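Local coordinates for BH2602 protein (Bacillus halodurans, PDB 3NWZ), which is of uncertain function but binds coenzyme A and probably hydrolyses acyl-CoA thioesters, as a hotdog-fold member of the thioesterase superfamily, at residues D27-S30 and S31-G35; Q96-N99 and R100-D104; L68-P72 and L73-P77; Y47-L51 and T52-S56; N79-H82 and G83-A87. All coordinates share one frame; numbering follows the deposited sequence.

How the contacts relate
All five contacts are local, each between neighbouring residues of one continuous run. Contact 1 lies within helix 23-40, whose buried apolar side chains and some polar ones meet the second subunit. Contacts 2 and 5 are the two ends of helix 83-100. Contact 5 is the buried start, capped by a histidine; contact 2 is the more exposed finish, held by backbone bonds and apolar side chains. Contact 3 is the turn that leaves strand 64-69, and it touches contact 5. Contact 4 joins helix 47-52 to strand 55-58 and touches contacts 1, 2 and 3. All but contact 2 meet the second subunit; contact 2 lies nearer the CoA-binding residues.

Contact 1 (D27-S30 and S31-G35); sequences DVLS and SIVDG
Residues 27-30 and 31-35 form one unbroken run of helix 23-40, with Val-28 and Ile-32 four residues, about one turn, apart. The firm backbone bonds follow the i to i+4 pattern of an alpha helix. Ile-32 N donates to Val-28 O at 3.0 Å. Asp-34 N donates to Ser-30 O, also at 3.0 Å. Ser-31 N makes a weak bond of the same kind to Asp-27 O and a weak i to i+3 bond to Val-28 O.

The side chains of Val-28 and Ile-32 lie side by side and point the same way. Val-28 CG1 is 3.8 Å from Ile-32 CD1. The Ile-32 CG1 branch is anti to the carbonyl carbon (chi1 -74°), which carries CD1 back along the helix to that methyl. The other branch, CG2, is 4.2 Å from Leu-29 CD1, and these two side chains cross at about a right angle. An alanine in place of Ile-32 would lack both branches and would probably leave Val-28 CG1 and Leu-29 CD1 facing a gap.

Leu-29 packs further on Phe-17 and Leu-18. Val-28 meets Tyr-47 of the second subunit, and Ile-32 meets Leu-51 of that subunit. Ser-30 and Asp-34 meet Met-14 of the second subunit. Asp-27 and Asp-34 are exposed, while Val-28, Leu-29, Ile-32 and Val-33 are buried. This division of residues is that of an amphipathic helix at a subunit interface.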
loop_
_atom_site.group_PDB
_atom_site.type_symbol
_atom_site.label_atom_id
_atom_site.label_comp_id
_atom_site.label_asym_id
_atom_site.label_seq_id
_atom_site.Cartn_x
_atom_site.Cartn_y
_atom_site.Cartn_z
ATOM N N ASP A 27 20.283 -23.936 -19.819
ATOM C CA ASP A 27 21.006 -23.045 -18.919
ATOM C C ASP A 27 20.244 -22.916 -17.599
ATOM O O ASP A 27 20.839 -22.880 -16.520
ATOM C CB ASP A 27 21.140 -21.663 -19.551
ATOM C CG ASP A 27 22.270 -20.875 -18.963
ATOM O OD1 ASP A 27 23.383 -20.945 -19.530
ATOM O OD2 ASP A 27 22.046 -20.205 -17.930
ATOM N N VAL A 28 18.921 -22.834 -17.695
ATOM C CA VAL A 28 18.101 -22.710 -16.509
ATOM C C VAL A 28 18.318 -23.885 -15.575
ATOM O O VAL A 28 18.868 -23.707 -14.477
ATOM C CB VAL A 28 16.599 -22.634 -16.846
ATOM C CG1 VAL A 28 15.768 -22.726 -15.553
ATOM C CG2 VAL A 28 16.295 -21.340 -17.568
ATOM N N LEU A 29 17.891 -25.076 -16.013
ATOM C CA LEU A 29 18.008 -26.295 -15.211
ATOM C C LEU A 29 19.353 -26.436 -14.522
ATOM O O LEU A 29 19.439 -26.872 -13.373
ATOM C CB LEU A 29 17.775 -27.515 -16.073
ATOM C CG LEU A 29 17.814 -28.848 -15.323
ATOM C CD1 LEU A 29 16.871 -28.770 -14.148
ATOM C CD2 LEU A 29 17.415 -29.993 -16.249
ATOM N N SER A 30 20.405 -26.064 -15.233
ATOM C CA SER A 30 21.751 -26.130 -14.690
ATOM C C SER A 30 21.786 -25.363 -13.362
ATOM O O SER A 30 22.256 -25.882 -12.340
ATOM C CB SER A 30 22.727 -25.514 -15.695
ATOM O OG SER A 30 24.065 -25.761 -15.332
ATOM N N SER A 31 21.271 -24.133 -13.376
ATOM C CA SER A 31 21.247 -23.320 -12.174
ATOM C C SER A 31 20.374 -24.016 -11.167
ATOM O O SER A 31 20.786 -24.263 -10.032
ATOM C CB SER A 31 20.684 -21.928 -12.466
ATOM O OG SER A 31 21.682 -21.070 -12.987
ATOM N N ILE A 32 19.158 -24.338 -11.593
ATOM C CA ILE A 32 18.219 -25.019 -10.719
ATOM C C ILE A 32 18.886 -26.194 -10.030
ATOM O O ILE A 32 18.827 -26.296 -8.809
ATOM C CB ILE A 32 16.976 -25.507 -11.491
ATOM C CG1 ILE A 32 16.093 -24.304 -11.829
ATOM C CG2 ILE A 32 16.208 -26.526 -10.665
ATOM C CD1 ILE A 32 14.782 -24.658 -12.482
ATOM N N VAL A 33 19.531 -27.078 -10.786
ATOM C CA VAL A 33 20.175 -28.213 -10.134
ATOM C C VAL A 33 21.174 -27.707 -9.077
ATOM O O VAL A 33 21.197 -28.219 -7.955
ATOM C CB VAL A 33 20.901 -29.149 -11.147
ATOM C CG1 VAL A 33 21.214 -30.494 -10.473
ATOM C CG2 VAL A 33 20.036 -29.378 -12.378
ATOM N N ASP A 34 21.988 -26.706 -9.421
ATOM C CA ASP A 34 22.946 -26.150 -8.458
ATOM C C ASP A 34 22.193 -25.712 -7.202
ATOM O O ASP A 34 22.613 -25.983 -6.078
ATOM C CB ASP A 34 23.660 -24.912 -9.021
ATOM C CG ASP A 34 24.629 -25.236 -10.135
ATOM O OD1 ASP A 34 25.379 -26.227 -10.012
ATOM O OD2 ASP A 34 24.652 -24.476 -11.122
ATOM N N GLY A 35 21.083 -25.009 -7.416
ATOM C CA GLY A 35 20.277 -24.529 -6.312
ATOM C C GLY A 35 19.972 -25.660 -5.367
ATOM O O GLY A 35 20.516 -25.702 -4.260
#

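Contact 2 (Q96-N99 and R100-D104); sequences QMVN and RQLPD
Leu-102 folds back against the last turn of helix 83-100. Its CD1 is 4.2 Å from Val-98 CG1, and the two side chains run side by side in the same direction. The same CD1 also lies near Asn-99 OD1 (4.1 Å), the side chains crossing at a slant. Leu-102 CG is anti to the carbonyl carbon (chi1 -67°), which brings CG up to Val-98 O.

A second pair lies beside this one. Met-97, modelled as selenomethionine, is bent along its chain, and its CE reaches Gln-101 CG at 4.0 Å. These side chains also point the same way.

The backbone sets these pairs in place. Arg-100 N is shared between Gln-96 O at 3.0 Å and Met-97 O at 3.0 Å. It reaches Met-97 O from above the carbonyl plane, 57° out of it. Gln-101 N bonds to Val-98 O at 3.1 Å and only weakly to Met-97 O. The bonding thus shifts toward amides three residues on, and Gln-101 is the first residue to leave helical angles.

Farther out, Asn-99 OD1 accepts a weak bond from Ala-108 N, and Arg-100 NH1 forms a salt bridge with Glu-58 OE1. Val-98 and Leu-102 both pack on Ala-108 and Ile-140, while Met-97 and Gln-101 pack on Ile-132. The Leu-102 side chain is about 7 Å from that of Lys-137, a CoA-binding residue. This is the C-terminal end of the long helix that packs on the sheet in a hotdog fold.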
loop_
_atom_site.group_PDB
_atom_site.type_symbol
_atom_site.label_atom_id
_atom_site.label_comp_id
_atom_site.label_asym_id
_atom_site.label_seq_id
_atom_site.Cartn_x
_atom_site.Cartn_y
_atom_site.Cartn_z
ATOM N N GLN A 96 14.719 -9.473 6.982
ATOM C CA GLN A 96 15.997 -9.640 7.632
ATOM C C GLN A 96 16.345 -8.398 8.445
ATOM O O GLN A 96 16.906 -8.516 9.536
ATOM C CB GLN A 96 17.063 -9.982 6.598
ATOM C CG GLN A 96 16.790 -11.334 5.919
ATOM C CD GLN A 96 18.031 -11.958 5.304
ATOM O OE1 GLN A 96 18.793 -11.298 4.610
ATOM N NE2 GLN A 96 18.226 -13.239 5.550
HETATM N N MSE A 97 15.991 -7.218 7.921
HETATM C CA MSE A 97 16.191 -5.945 8.624
HETATM C C MSE A 97 15.488 -6.057 9.986
HETATM O O MSE A 97 16.127 -6.035 11.038
HETATM C CB MSE A 97 15.561 -4.796 7.821
HETATM C CG MSE A 97 15.628 -3.390 8.477
HETATM SE SE MSE A 97 17.387 -2.532 8.460
HETATM C CE MSE A 97 18.162 -3.376 10.041
ATOM N N VAL A 98 14.163 -6.200 9.959
ATOM C CA VAL A 98 13.386 -6.342 11.194
ATOM C C VAL A 98 13.993 -7.365 12.160
ATOM O O VAL A 98 14.228 -7.084 13.341
ATOM C CB VAL A 98 11.934 -6.801 10.914
ATOM C CG1 VAL A 98 11.133 -6.825 12.216
ATOM C CG2 VAL A 98 11.274 -5.881 9.924
ATOM N N ASN A 99 14.254 -8.560 11.653
ATOM C CA ASN A 99 14.773 -9.618 12.498
ATOM C C ASN A 99 16.155 -9.402 13.105
ATOM O O ASN A 99 16.486 -9.994 14.130
ATOM C CB ASN A 99 14.682 -10.938 11.738
ATOM C CG ASN A 99 13.249 -11.420 11.624
ATOM O OD1 ASN A 99 12.609 -11.709 12.629
ATOM N ND2 ASN A 99 12.729 -11.488 10.402
ATOM N N ARG A 100 16.957 -8.540 12.501
ATOM C CA ARG A 100 18.268 -8.275 13.055
ATOM C C ARG A 100 18.189 -7.295 14.231
ATOM O O ARG A 100 19.088 -7.248 15.077
ATOM C CB ARG A 100 19.196 -7.754 11.968
ATOM C CG ARG A 100 20.072 -8.857 11.373
ATOM C CD ARG A 100 21.541 -8.452 11.359
ATOM N NE ARG A 100 22.038 -7.995 12.664
ATOM C CZ ARG A 100 21.823 -6.784 13.186
ATOM N NH1 ARG A 100 21.111 -5.882 12.519
ATOM N NH2 ARG A 100 22.327 -6.470 14.376
ATOM N N GLN A 101 17.090 -6.540 14.290
ATOM C CA GLN A 101 16.861 -5.557 15.343
ATOM C C GLN A 101 15.952 -6.105 16.435
ATOM O O GLN A 101 15.399 -5.337 17.232
ATOM C CB GLN A 101 16.222 -4.302 14.750
ATOM C CG GLN A 101 17.165 -3.500 13.877
ATOM C CD GLN A 101 18.254 -2.855 14.689
ATOM O OE1 GLN A 101 17.988 -1.940 15.463
ATOM N NE2 GLN A 101 19.486 -3.338 14.538
ATOM N N LEU A 102 15.798 -7.427 16.474
ATOM C CA LEU A 102 14.933 -8.058 17.461
ATOM C C LEU A 102 15.657 -9.033 18.369
ATOM O O LEU A 102 16.562 -9.756 17.932
ATOM C CB LEU A 102 13.783 -8.818 16.781
ATOM C CG LEU A 102 12.668 -8.113 16.005
ATOM C CD1 LEU A 102 11.573 -9.142 15.670
ATOM C CD2 LEU A 102 12.079 -6.999 16.820
ATOM N N PRO A 103 15.260 -9.071 19.652
ATOM C CA PRO A 103 15.841 -9.958 20.660
ATOM C C PRO A 103 15.903 -11.397 20.146
ATOM O O PRO A 103 15.215 -11.744 19.181
ATOM C CB PRO A 103 14.878 -9.807 21.825
ATOM C CG PRO A 103 14.551 -8.346 21.754
ATOM C CD PRO A 103 14.305 -8.134 20.273
ATOM N N ASP A 104 16.728 -12.229 20.779
ATOM C CA ASP A 104 16.837 -13.625 20.371
ATOM C C ASP A 104 15.500 -14.333 20.568
ATOM O O ASP A 104 15.107 -15.170 19.754
ATOM C CB ASP A 104 17.921 -14.342 21.179
ATOM C CG ASP A 104 19.264 -14.331 20.485
ATOM O OD1 ASP A 104 20.194 -14.997 20.983
ATOM O OD2 ASP A 104 19.391 -13.659 19.440
#

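Contact 3 (L68-P72 and L73-P77); sequences LPIGP and LVNNP
Gly-71 and Val-74 are joined by the main hydrogen bond of this turn. Val-74 N donates to Gly-71 O at 2.9 Å, with an N-H...O angle of 155°. The donor stands above the carbonyl plane, 48° out of it. The bond closes a beta-turn with Pro-72 and Leu-73 at its corners. Asn-75 N adds two weak bonds, one to Gly-71 O and one to Pro-72 O, both at 3.4 Å. The Gly-71 carbonyl therefore takes two amides, one firmly and one weakly.

The apolar contact is between Leu-68 and Val-74. Leu-68 CD2 sits against both valine methyls, 4.1 Å from Val-74 CG1 and 4.2 Å from Val-74 CG2. The side chains meet at a slant.

A mixed contact lies beside it. Asn-75 ND2 rests 3.4 Å from the Ile-70 CG2 methyl, and the two side chains cross at about a right angle. Asn-75 CG is anti to its carbonyl carbon (chi1 -59°), which turns the amide back over the start of the turn.

Leu-68 belongs to strand 64-69 and pairs through its backbone with Leu-126 on strand 125-135. Leu-68 and Val-74 both pack on Ile-85 of helix 83-100, and Val-74 shares a backbone bond with His-82. The turn thus carries the chain from the end of strand 64-69 toward the start of that helix, while Leu-73 reaches Tyr-47 of the second subunit.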
loop_
_atom_site.group_PDB
_atom_site.type_symbol
_atom_site.label_atom_id
_atom_site.label_comp_id
_atom_site.label_asym_id
_atom_site.label_seq_id
_atom_site.Cartn_x
_atom_site.Cartn_y
_atom_site.Cartn_z
ATOM N N LEU A 68 20.026 -9.794 -5.832
ATOM C CA LEU A 68 19.571 -10.983 -6.521
ATOM C C LEU A 68 20.011 -10.955 -7.962
ATOM O O LEU A 68 19.719 -10.014 -8.684
ATOM C CB LEU A 68 18.050 -11.041 -6.440
ATOM C CG LEU A 68 17.231 -12.072 -7.204
ATOM C CD1 LEU A 68 15.981 -12.394 -6.394
ATOM C CD2 LEU A 68 16.859 -11.529 -8.567
ATOM N N PRO A 69 20.741 -11.988 -8.391
ATOM C CA PRO A 69 21.223 -12.085 -9.766
ATOM C C PRO A 69 20.032 -12.116 -10.713
ATOM O O PRO A 69 19.018 -12.769 -10.415
ATOM C CB PRO A 69 21.971 -13.423 -9.778
ATOM C CG PRO A 69 22.434 -13.595 -8.381
ATOM C CD PRO A 69 21.253 -13.104 -7.573
ATOM N N ILE A 70 20.135 -11.412 -11.841
ATOM C CA ILE A 70 19.058 -11.443 -12.822
ATOM C C ILE A 70 19.384 -12.473 -13.912
ATOM O O ILE A 70 20.436 -12.422 -14.556
ATOM C CB ILE A 70 18.818 -10.075 -13.505
ATOM C CG1 ILE A 70 18.473 -9.016 -12.450
ATOM C CG2 ILE A 70 17.648 -10.220 -14.558
ATOM C CD1 ILE A 70 18.209 -7.645 -13.022
ATOM N N GLY A 71 18.472 -13.420 -14.093
ATOM C CA GLY A 71 18.648 -14.447 -15.096
ATOM C C GLY A 71 17.284 -14.787 -15.658
ATOM O O GLY A 71 16.257 -14.300 -15.150
ATOM N N PRO A 72 17.228 -15.629 -16.697
ATOM C CA PRO A 72 15.951 -16.014 -17.313
ATOM C C PRO A 72 14.970 -16.579 -16.300
ATOM O O PRO A 72 13.753 -16.453 -16.449
ATOM C CB PRO A 72 16.369 -17.052 -18.346
ATOM C CG PRO A 72 17.762 -16.597 -18.728
ATOM C CD PRO A 72 18.364 -16.256 -17.392
ATOM N N LEU A 73 15.508 -17.190 -15.253
ATOM C CA LEU A 73 14.677 -17.795 -14.226
ATOM C C LEU A 73 13.808 -16.786 -13.490
ATOM O O LEU A 73 12.735 -17.132 -13.003
ATOM C CB LEU A 73 15.555 -18.557 -13.230
ATOM C CG LEU A 73 14.875 -19.212 -12.025
ATOM C CD1 LEU A 73 13.726 -20.082 -12.483
ATOM C CD2 LEU A 73 15.888 -20.040 -11.264
ATOM N N VAL A 74 14.257 -15.535 -13.437
ATOM C CA VAL A 74 13.529 -14.488 -12.716
ATOM C C VAL A 74 12.738 -13.515 -13.594
ATOM O O VAL A 74 11.924 -12.734 -13.092
ATOM C CB VAL A 74 14.511 -13.683 -11.834
ATOM C CG1 VAL A 74 13.780 -12.604 -11.081
ATOM C CG2 VAL A 74 15.213 -14.621 -10.864
ATOM N N ASN A 75 12.962 -13.567 -14.901
ATOM C CA ASN A 75 12.268 -12.674 -15.821
ATOM C C ASN A 75 10.824 -13.077 -16.108
ATOM O O ASN A 75 10.387 -14.186 -15.800
ATOM C CB ASN A 75 13.044 -12.589 -17.132
ATOM C CG ASN A 75 14.463 -12.069 -16.936
ATOM O OD1 ASN A 75 15.364 -12.384 -17.713
ATOM N ND2 ASN A 75 14.661 -11.256 -15.898
ATOM N N ASN A 76 10.079 -12.146 -16.688
ATOM C CA ASN A 76 8.694 -12.384 -17.047
ATOM C C ASN A 76 8.680 -12.515 -18.571
ATOM O O ASN A 76 9.728 -12.382 -19.213
ATOM C CB ASN A 76 7.819 -11.217 -16.580
ATOM C CG ASN A 76 8.099 -9.924 -17.328
ATOM O OD1 ASN A 76 9.028 -9.824 -18.129
ATOM N ND2 ASN A 76 7.287 -8.921 -17.058
ATOM N N PRO A 77 7.506 -12.769 -19.174
ATOM C CA PRO A 77 7.482 -12.906 -20.635
ATOM C C PRO A 77 8.327 -11.921 -21.453
ATOM O O PRO A 77 8.811 -12.279 -22.518
ATOM C CB PRO A 77 5.986 -12.839 -20.972
ATOM C CG PRO A 77 5.359 -12.192 -19.747
ATOM C CD PRO A 77 6.139 -12.793 -18.626
#

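Contact 4 (Y47-L51 and T52-S56); sequences YLASL and TQIES
Thr-52 N donates to Ala-49 O at 3.2 Å from above the flat carbonyl group, 71° out of its plane. Gln-53 N makes a weak bond to that same oxygen. The side-chain amide of Gln-53 passes near another carbonyl, with NE2 3.7 Å from Leu-51 O. The Tyr-47 ring has no contact with residues 52-56; it forms a cation-pi pair with Lys-39, and its OH is hydrogen-bonded to Glu-24 of the second subunit.

Thr-52 N also makes a weak bond to Leu-48 O, at 3.0 Å. The Thr-52 side chain follows the same carbonyls. Its OG1 is anti to the backbone N (chi1 -168°), which leaves the CG2 methyl turned to Leu-48 O and Ala-49 O.

Gln-53 has positive phi (63°) and is the first residue out of the helix. Beyond it the chain bends back enough for Ile-54 to touch the helix again. Ile-54 CD1 is 4.0 Å from Ala-49 CB, and Ile-54 CG1 is 4.1 Å from the same CB. Outside the two segments, Thr-52 packs on Leu-68 and Ile-54 on Val-66, both of strand 64-69.

Backbone amides and methyl groups carry this helix-to-strand junction, and no charged side chain bridges its two segments. Two of the three backbone bonds are weak, so the hold is likely to come from several modest contacts together.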
loop_
_atom_site.group_PDB
_atom_site.type_symbol
_atom_site.label_atom_id
_atom_site.label_comp_id
_atom_site.label_asym_id
_atom_site.label_seq_id
_atom_site.Cartn_x
_atom_site.Cartn_y
_atom_site.Cartn_z
ATOM N N TYR A 47 14.299 -23.231 -0.540
ATOM C CA TYR A 47 14.494 -23.451 -1.967
ATOM C C TYR A 47 14.464 -22.140 -2.733
ATOM O O TYR A 47 15.225 -21.950 -3.683
ATOM C CB TYR A 47 13.403 -24.376 -2.519
ATOM C CG TYR A 47 13.492 -25.780 -1.998
ATOM C CD1 TYR A 47 12.823 -26.153 -0.839
ATOM C CD2 TYR A 47 14.299 -26.725 -2.628
ATOM C CE1 TYR A 47 12.960 -27.434 -0.314
ATOM C CE2 TYR A 47 14.442 -27.998 -2.111
ATOM C CZ TYR A 47 13.775 -28.348 -0.951
ATOM O OH TYR A 47 13.962 -29.594 -0.397
ATOM N N LEU A 48 13.578 -21.241 -2.321
ATOM C CA LEU A 48 13.444 -19.956 -2.990
ATOM C C LEU A 48 14.747 -19.163 -2.971
ATOM O O LEU A 48 15.199 -18.690 -4.008
ATOM C CB LEU A 48 12.317 -19.151 -2.346
ATOM C CG LEU A 48 11.300 -18.625 -3.368
ATOM C CD1 LEU A 48 11.869 -17.427 -4.140
ATOM C CD2 LEU A 48 10.915 -19.757 -4.326
ATOM N N ALA A 49 15.338 -19.034 -1.785
ATOM C CA ALA A 49 16.599 -18.325 -1.599
ATOM C C ALA A 49 17.675 -19.070 -2.375
ATOM O O ALA A 49 18.446 -18.476 -3.129
ATOM C CB ALA A 49 16.949 -18.288 -0.127
ATOM N N SER A 50 17.709 -20.386 -2.187
ATOM C CA SER A 50 18.668 -21.251 -2.868
ATOM C C SER A 50 18.606 -21.183 -4.399
ATOM O O SER A 50 19.643 -21.126 -5.065
ATOM C CB SER A 50 18.461 -22.703 -2.434
ATOM O OG SER A 50 19.242 -23.569 -3.242
ATOM N N LEU A 51 17.399 -21.200 -4.959
ATOM C CA LEU A 51 17.242 -21.165 -6.406
ATOM C C LEU A 51 17.373 -19.767 -6.956
ATOM O O LEU A 51 17.509 -19.581 -8.165
ATOM C CB LEU A 51 15.891 -21.749 -6.822
ATOM C CG LEU A 51 15.757 -23.280 -6.870
ATOM C CD1 LEU A 51 16.484 -23.935 -5.715
ATOM C CD2 LEU A 51 14.278 -23.648 -6.828
ATOM N N THR A 52 17.329 -18.766 -6.087
ATOM C CA THR A 52 17.466 -17.412 -6.594
ATOM C C THR A 52 18.855 -16.842 -6.314
ATOM O O THR A 52 19.233 -15.817 -6.862
ATOM C CB THR A 52 16.389 -16.494 -6.031
ATOM O OG1 THR A 52 16.405 -15.269 -6.763
ATOM C CG2 THR A 52 16.626 -16.218 -4.564
ATOM N N GLN A 53 19.609 -17.527 -5.458
ATOM C CA GLN A 53 20.975 -17.131 -5.105
ATOM C C GLN A 53 21.151 -15.765 -4.400
ATOM O O GLN A 53 22.166 -15.102 -4.593
ATOM C CB GLN A 53 21.850 -17.147 -6.369
ATOM C CG GLN A 53 21.582 -18.290 -7.337
ATOM C CD GLN A 53 21.681 -17.855 -8.801
ATOM O OE1 GLN A 53 22.695 -17.296 -9.229
ATOM N NE2 GLN A 53 20.626 -18.113 -9.570
ATOM N N ILE A 54 20.202 -15.338 -3.577
ATOM C CA ILE A 54 20.353 -14.039 -2.913
ATOM C C ILE A 54 21.584 -13.914 -1.998
ATOM O O ILE A 54 22.007 -14.885 -1.369
ATOM C CB ILE A 54 19.093 -13.668 -2.084
ATOM C CG1 ILE A 54 18.823 -14.721 -1.010
ATOM C CG2 ILE A 54 17.892 -13.564 -2.989
ATOM C CD1 ILE A 54 17.749 -14.323 -0.028
ATOM N N GLU A 55 22.165 -12.715 -1.953
ATOM C CA GLU A 55 23.314 -12.416 -1.071
ATOM C C GLU A 55 22.882 -11.271 -0.150
ATOM O O GLU A 55 22.642 -10.159 -0.613
ATOM C CB GLU A 55 24.539 -11.981 -1.878
ATOM C CG GLU A 55 25.343 -13.126 -2.452
ATOM C CD GLU A 55 26.136 -12.718 -3.676
ATOM O OE1 GLU A 55 26.823 -11.674 -3.622
ATOM O OE2 GLU A 55 26.070 -13.445 -4.690
ATOM N N SER A 56 22.794 -11.535 1.147
ATOM C CA SER A 56 22.348 -10.518 2.075
ATOM C C SER A 56 23.336 -10.051 3.120
ATOM O O SER A 56 24.149 -10.828 3.637
ATOM C CB SER A 56 21.053 -10.980 2.760
ATOM O OG SER A 56 21.192 -12.288 3.270
#

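Contact 5 (N79-H82 and G83-A87); sequences NMVH and GGITA
His-82 and Gly-84 form the tight part of this contact. Gly-84 N donates to His-82 ND1 at 2.9 Å, with an N-H...N angle of 163°. The amide meets the ring at its edge, 9° out of the ring plane. His-82 CG is anti to the backbone N (chi1 -158°), which swings ND1 over the first turn. The His-82 carbonyl is gripped as well. Thr-86 N points to His-82 O at 3.1 Å, nearly along the C=O axis. Ile-85 N and Thr-86 OG1 add weak bonds to that oxygen.

His-82 is thus the N-cap of helix 83-100, the long helix of the hotdog fold. A leucine in place of His-82 would offer no acceptor and would probably leave Gly-84 N without its capping partner.

Round Val-81 the contact is wider spaced, though buried. Val-81 CG1 is 4.2 Å from Ile-85 CB and 3.6 Å from the Thr-86 hydroxyl, OG1, with Val-81 and Thr-86 crossing at about a right angle. Val-81 and Ile-85 both pack on Val-74. Ile-85 reaches Leu-48 of the second subunit, and His-82 packs on Thr-88 of that subunit. His-82 and Gly-83 remain partly exposed, while Val-81, Ile-85 and Thr-86 are buried.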
loop_
_atom_site.group_PDB
_atom_site.type_symbol
_atom_site.label_atom_id
_atom_site.label_comp_id
_atom_site.label_asym_id
_atom_site.label_seq_id
_atom_site.Cartn_x
_atom_site.Cartn_y
_atom_site.Cartn_z
ATOM N N ASN A 79 11.393 -10.501 -20.658
ATOM C CA ASN A 79 12.769 -10.407 -20.165
ATOM C C ASN A 79 12.962 -9.224 -19.228
ATOM O O ASN A 79 13.959 -8.498 -19.293
ATOM C CB ASN A 79 13.751 -10.323 -21.337
ATOM C CG ASN A 79 13.837 -11.624 -22.116
ATOM O OD1 ASN A 79 12.853 -12.075 -22.723
ATOM N ND2 ASN A 79 15.017 -12.244 -22.097
HETATM N N MSE A 80 11.979 -9.055 -18.354
HETATM C CA MSE A 80 11.953 -7.997 -17.349
HETATM C C MSE A 80 11.799 -8.784 -16.051
HETATM O O MSE A 80 11.119 -9.815 -16.043
HETATM C CB MSE A 80 10.723 -7.110 -17.586
HETATM C CG MSE A 80 10.771 -5.715 -16.980
HETATM SE SE MSE A 80 9.209 -4.649 -17.460
HETATM C CE MSE A 80 9.775 -4.003 -19.188
ATOM N N VAL A 81 12.436 -8.336 -14.971
ATOM C CA VAL A 81 12.325 -9.042 -13.691
ATOM C C VAL A 81 10.863 -9.131 -13.257
ATOM O O VAL A 81 10.161 -8.123 -13.192
ATOM C CB VAL A 81 13.123 -8.337 -12.579
ATOM C CG1 VAL A 81 12.837 -8.994 -11.227
ATOM C CG2 VAL A 81 14.599 -8.408 -12.890
ATOM N N HIS A 82 10.408 -10.341 -12.950
ATOM C CA HIS A 82 9.024 -10.516 -12.545
ATOM C C HIS A 82 8.667 -9.614 -11.367
ATOM O O HIS A 82 9.374 -9.592 -10.361
ATOM C CB HIS A 82 8.763 -11.976 -12.177
ATOM C CG HIS A 82 7.319 -12.351 -12.256
ATOM N ND1 HIS A 82 6.348 -11.723 -11.504
ATOM C CD2 HIS A 82 6.671 -13.236 -13.050
ATOM C CE1 HIS A 82 5.162 -12.201 -11.834
ATOM N NE2 HIS A 82 5.330 -13.120 -12.771
ATOM N N GLY A 83 7.568 -8.877 -11.498
ATOM C CA GLY A 83 7.129 -7.979 -10.438
ATOM C C GLY A 83 7.027 -8.688 -9.107
ATOM O O GLY A 83 7.149 -8.078 -8.042
ATOM N N GLY A 84 6.800 -9.998 -9.179
ATOM C CA GLY A 84 6.691 -10.816 -7.985
ATOM C C GLY A 84 8.031 -11.025 -7.318
ATOM O O GLY A 84 8.136 -10.937 -6.102
ATOM N N ILE A 85 9.068 -11.308 -8.097
ATOM C CA ILE A 85 10.389 -11.499 -7.501
ATOM C C ILE A 85 10.835 -10.160 -6.902
ATOM O O ILE A 85 11.522 -10.120 -5.892
ATOM C CB ILE A 85 11.430 -11.973 -8.547
ATOM C CG1 ILE A 85 11.068 -13.368 -9.069
ATOM C CG2 ILE A 85 12.811 -12.027 -7.926
ATOM C CD1 ILE A 85 11.198 -14.480 -8.045
ATOM N N THR A 86 10.427 -9.056 -7.521
ATOM C CA THR A 86 10.787 -7.750 -7.007
ATOM C C THR A 86 10.190 -7.579 -5.612
ATOM O O THR A 86 10.900 -7.214 -4.652
ATOM C CB THR A 86 10.267 -6.614 -7.893
ATOM O OG1 THR A 86 10.722 -6.793 -9.238
ATOM C CG2 THR A 86 10.790 -5.278 -7.359
ATOM N N ALA A 87 8.885 -7.842 -5.508
ATOM C CA ALA A 87 8.167 -7.738 -4.235
ATOM C C ALA A 87 8.789 -8.644 -3.209
ATOM O O ALA A 87 9.146 -8.223 -2.112
ATOM C CB ALA A 87 6.733 -8.110 -4.435
#